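Local coordinates for cellulase CEL9M (Clostridium cellulolyticum, PDB 1IA6), which probably hydrolyses internal beta-1,4-glucosidic linkages in cellulose and related beta-glucans, as the catalytic module of a family 9 glycoside hydrolase, at residues 167-170 with 175-178; 77-82 with 217-222. One frame throughout, in Å; residues are numbered along the deposited sequence.

Interaction 1 (167-170 with 175-178); sequences LNYK and AYAT
Ala177 presses its methyl group straight onto the backbone of Lys170, and this is the tight part of the contact: CB of Ala177 lies 3.6 Å from CA of Lys170 and 3.7 Å from N of Lys170. CA of Ala177 and CA of Lys170 are 5.1 Å apart, a spacing that a small side chain directed at the neighbouring backbone can bridge. CB of Ala177 is also 4.0 Å from C of Tyr169. Ala177 is buried, and no hydrogen bond passes between the segments, so apolar contact alone joins them here.

Beside the methyl, Tyr169 and Tyr176 come together obliquely, CD2 of Tyr169 lying 3.7 Å from CD2 of Tyr176. Their planes are inclined at 74° and their centroids stand 5.7 Å apart. From that meeting point the rings splay, and OH of Tyr169 and OH of Tyr176 end 7.4 Å apart. With CG anti to the backbone N (chi1 -177°), Tyr176 extends toward helix 91-107, where its OH hydrogen-bonds Thr102 and its ring receives Lys99 as a cation-pi partner; Tyr169 also touches Lys99.

The loose side belongs to Lys170. CB of Lys170 is 4.1 Å from CB of Ala177, but beyond that the partly exposed chain leads away, and NZ makes a weak hydrogen bond to Tyr166.

Two consecutive helices, 152-169 and 174-193, are thus closed against each other beside a short turn: an alpha-helical hairpin, consistent with the alpha/alpha-barrel fold of family 9 cellulases.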
# COMPACT_ATOMS: atom_id res chain seq x y z
N LEU A 167 -1.61 -7.38 16.10
CA LEU A 167 -2.23 -8.67 15.82
C LEU A 167 -1.28 -9.66 15.17
O LEU A 167 -1.32 -10.85 15.48
CB LEU A 167 -3.46 -8.47 14.93
CG LEU A 167 -4.62 -7.69 15.55
CD1 LEU A 167 -5.64 -7.31 14.49
CD2 LEU A 167 -5.25 -8.53 16.66
N ASN A 168 -0.41 -9.18 14.29
CA ASN A 168 0.54 -10.05 13.60
C ASN A 168 1.86 -10.30 14.33
O ASN A 168 2.58 -11.23 13.99
CB ASN A 168 0.89 -9.47 12.21
CG ASN A 168 -0.30 -9.44 11.26
OD1 ASN A 168 -1.09 -10.38 11.22
ND2 ASN A 168 -0.40 -8.37 10.46
N TYR A 169 2.16 -9.49 15.34
CA TYR A 169 3.44 -9.61 16.04
C TYR A 169 3.37 -10.00 17.52
O TYR A 169 4.41 -10.27 18.14
CB TYR A 169 4.18 -8.27 15.92
CG TYR A 169 5.68 -8.37 15.81
CD1 TYR A 169 6.28 -9.01 14.72
CD2 TYR A 169 6.51 -7.77 16.75
CE1 TYR A 169 7.66 -9.05 14.58
CE2 TYR A 169 7.90 -7.80 16.62
CZ TYR A 169 8.46 -8.44 15.53
OH TYR A 169 9.83 -8.45 15.38
N LYS A 170 2.17 -10.05 18.09
CA LYS A 170 2.01 -10.37 19.51
C LYS A 170 2.63 -11.70 19.95
O LYS A 170 3.05 -11.83 21.10
CB LYS A 170 0.52 -10.35 19.89
CG LYS A 170 -0.33 -11.36 19.14
CD LYS A 170 -1.82 -11.09 19.34
CE LYS A 170 -2.24 -11.25 20.79
NZ LYS A 170 -3.71 -11.05 20.98
N ALA A 175 5.78 -7.25 23.86
CA ALA A 175 6.06 -5.91 24.35
C ALA A 175 6.01 -4.91 23.20
O ALA A 175 5.38 -3.85 23.31
CB ALA A 175 7.43 -5.87 25.02
N TYR A 176 6.67 -5.23 22.10
CA TYR A 176 6.67 -4.35 20.94
C TYR A 176 5.26 -4.26 20.38
O TYR A 176 4.80 -3.18 20.00
CB TYR A 176 7.61 -4.88 19.84
CG TYR A 176 7.70 -3.95 18.64
CD1 TYR A 176 8.50 -2.81 18.67
CD2 TYR A 176 6.95 -4.20 17.49
CE1 TYR A 176 8.56 -1.94 17.58
CE2 TYR A 176 6.99 -3.34 16.40
CZ TYR A 176 7.80 -2.21 16.44
OH TYR A 176 7.85 -1.36 15.36
N ALA A 177 4.57 -5.39 20.32
CA ALA A 177 3.21 -5.42 19.81
C ALA A 177 2.29 -4.49 20.60
O ALA A 177 1.50 -3.75 20.02
CB ALA A 177 2.67 -6.85 19.84
N THR A 178 2.41 -4.53 21.92
CA THR A 178 1.59 -3.68 22.77
C THR A 178 1.94 -2.21 22.58
O THR A 178 1.08 -1.35 22.66
CB THR A 178 1.73 -4.09 24.25
OG1 THR A 178 1.20 -5.41 24.42
CG2 THR A 178 0.98 -3.12 25.15

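Interaction 2 (77-82 with 217-222); sequences SLYEFK and ATWLYT
Tyr79 and Trp219 make the aromatic part of this contact, an offset edge-to-face pair. The six-membered ring of the tryptophan turns its edge to one face of the tyrosine, with planes at 89° and centroids 5.2 Å apart. CZ3 of Trp219 stands 3.6 Å above the Tyr79 ring plane, displaced toward the rim. Atom by atom, CH2 of Trp219 is 3.7 Å from CD2 of Tyr79. With the nearest CA atoms, of Tyr79 and Trp219, 11.2 Å apart, side chains alone span the gap; CG of Tyr79, anti to the backbone N (chi1 -178°), sends the ring across it.

A smaller van der Waals contact, methyl to hydroxyl oxygen, lies at the phenol end. CG2 of Thr222 comes from the opposite direction to within 3.6 Å of OH of Tyr79, while the Thr222 hydroxyl has Arg266 as hydrogen-bond partner.

Polar groups border the pair without bonding across it. OE2 of Glu80 sits 4.2 Å from CH2 of Trp219, near the indole plane. The Glu80 carboxylate has a partner on each oxygen, OE1 in a salt bridge to Lys322 and OE2 in a hydrogen bond from Trp76 NE1, which probably favours its charged form.

The contact joins the C-terminal end of helix 64-80 to helix 210-224; helix 152-169 packs against both aromatic rings, through Asn168 on Tyr79 and Leu164 on Trp219, and helix 306-323 lies against Glu80.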
# COMPACT_ATOMS: atom_id res chain seq x y z
N SER A 77 -2.93 -8.28 4.56
CA SER A 77 -2.60 -9.44 3.74
C SER A 77 -2.07 -10.58 4.61
O SER A 77 -2.47 -11.73 4.47
CB SER A 77 -1.54 -9.06 2.70
OG SER A 77 -1.98 -7.99 1.88
N LEU A 78 -1.16 -10.24 5.52
CA LEU A 78 -0.56 -11.23 6.41
C LEU A 78 -1.59 -11.78 7.40
O LEU A 78 -1.60 -12.98 7.70
CB LEU A 78 0.60 -10.60 7.19
CG LEU A 78 1.40 -11.52 8.12
CD1 LEU A 78 2.03 -12.65 7.32
CD2 LEU A 78 2.48 -10.71 8.83
N TYR A 79 -2.45 -10.91 7.89
CA TYR A 79 -3.49 -11.30 8.84
C TYR A 79 -4.51 -12.26 8.24
O TYR A 79 -4.89 -13.25 8.87
CB TYR A 79 -4.22 -10.05 9.35
CG TYR A 79 -5.29 -10.35 10.38
CD1 TYR A 79 -4.96 -10.65 11.70
CD2 TYR A 79 -6.64 -10.33 10.03
CE1 TYR A 79 -5.94 -10.93 12.65
CE2 TYR A 79 -7.63 -10.60 10.97
CZ TYR A 79 -7.28 -10.90 12.27
OH TYR A 79 -8.26 -11.16 13.20
N GLU A 80 -4.96 -11.97 7.02
CA GLU A 80 -5.97 -12.80 6.36
C GLU A 80 -5.44 -14.05 5.66
O GLU A 80 -6.13 -15.07 5.60
CB GLU A 80 -6.74 -11.97 5.32
CG GLU A 80 -7.46 -10.75 5.87
CD GLU A 80 -8.70 -11.09 6.69
OE1 GLU A 80 -9.16 -12.25 6.65
OE2 GLU A 80 -9.22 -10.18 7.37
N PHE A 81 -4.22 -13.98 5.13
CA PHE A 81 -3.65 -15.11 4.40
C PHE A 81 -2.30 -15.57 4.95
O PHE A 81 -1.40 -15.92 4.19
CB PHE A 81 -3.49 -14.75 2.92
CG PHE A 81 -4.76 -14.28 2.26
CD1 PHE A 81 -5.85 -15.14 2.14
CD2 PHE A 81 -4.87 -12.98 1.78
CE1 PHE A 81 -7.04 -14.70 1.54
CE2 PHE A 81 -6.05 -12.54 1.17
CZ PHE A 81 -7.14 -13.40 1.06
N LYS A 82 -2.18 -15.60 6.27
CA LYS A 82 -0.94 -16.00 6.92
C LYS A 82 -0.37 -17.32 6.40
O LYS A 82 0.84 -17.45 6.23
CB LYS A 82 -1.14 -16.09 8.43
CG LYS A 82 0.09 -16.55 9.19
CD LYS A 82 -0.18 -16.62 10.68
CE LYS A 82 0.95 -17.32 11.41
NZ LYS A 82 2.26 -16.67 11.13
N ALA A 217 -11.27 1.89 13.25
CA ALA A 217 -12.12 1.49 14.36
C ALA A 217 -12.41 -0.01 14.35
O ALA A 217 -12.43 -0.64 15.41
CB ALA A 217 -13.42 2.29 14.32
N THR A 218 -12.64 -0.59 13.17
CA THR A 218 -12.93 -2.02 13.12
C THR A 218 -11.73 -2.84 13.60
O THR A 218 -11.91 -3.89 14.21
CB THR A 218 -13.34 -2.50 11.70
OG1 THR A 218 -12.24 -2.39 10.80
CG2 THR A 218 -14.52 -1.67 11.18
N TRP A 219 -10.52 -2.37 13.32
CA TRP A 219 -9.34 -3.11 13.76
C TRP A 219 -9.14 -2.98 15.26
O TRP A 219 -8.75 -3.95 15.92
CB TRP A 219 -8.10 -2.64 12.99
CG TRP A 219 -8.11 -3.17 11.59
CD1 TRP A 219 -8.26 -2.45 10.44
CD2 TRP A 219 -8.06 -4.54 11.20
NE1 TRP A 219 -8.32 -3.29 9.36
CE2 TRP A 219 -8.20 -4.58 9.79
CE3 TRP A 219 -7.91 -5.75 11.90
CZ2 TRP A 219 -8.20 -5.79 9.07
CZ3 TRP A 219 -7.91 -6.95 11.18
CH2 TRP A 219 -8.06 -6.95 9.78
N LEU A 220 -9.41 -1.81 15.81
CA LEU A 220 -9.26 -1.63 17.25
C LEU A 220 -10.27 -2.53 17.96
O LEU A 220 -10.01 -3.01 19.06
CB LEU A 220 -9.45 -0.16 17.64
CG LEU A 220 -8.18 0.66 17.39
CD1 LEU A 220 -8.48 2.15 17.43
CD2 LEU A 220 -7.13 0.28 18.42
N TYR A 221 -11.41 -2.78 17.32
CA TYR A 221 -12.41 -3.66 17.92
C TYR A 221 -11.86 -5.09 17.93
O TYR A 221 -11.93 -5.79 18.93
CB TYR A 221 -13.72 -3.64 17.14
CG TYR A 221 -14.70 -4.69 17.63
CD1 TYR A 221 -15.29 -4.58 18.89
CD2 TYR A 221 -14.99 -5.82 16.86
CE1 TYR A 221 -16.15 -5.58 19.37
CE2 TYR A 221 -15.84 -6.82 17.33
CZ TYR A 221 -16.42 -6.69 18.58
OH TYR A 221 -17.27 -7.67 19.05
N THR A 222 -11.33 -5.52 16.79
CA THR A 222 -10.79 -6.87 16.68
C THR A 222 -9.69 -7.12 17.72
O THR A 222 -9.57 -8.21 18.27
CB THR A 222 -10.21 -7.12 15.27
OG1 THR A 222 -11.25 -6.99 14.30
CG2 THR A 222 -9.60 -8.52 15.18

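Interactions 1 and 2 have centres 13 Å apart and meet through helix 152-169. Leu167, in the first segment of interaction 1, packs on both rings of interaction 2: its CD1 is 3.8 Å from CE3 of Trp219 and 4.1 Å from CE1 of Tyr79. Next to it, OD1 of Asn168 lies 3.5 Å from CA of Tyr79. Along the chain, 167-170 with 175-178 is a local contact nested inside the long loop closed by 77-82 with 217-222. Interaction 1 is remote from the metal sites and the predicted catalytic residues, whereas the side chain of Trp219 in interaction 2 is about 13 Å from the bound calcium ion.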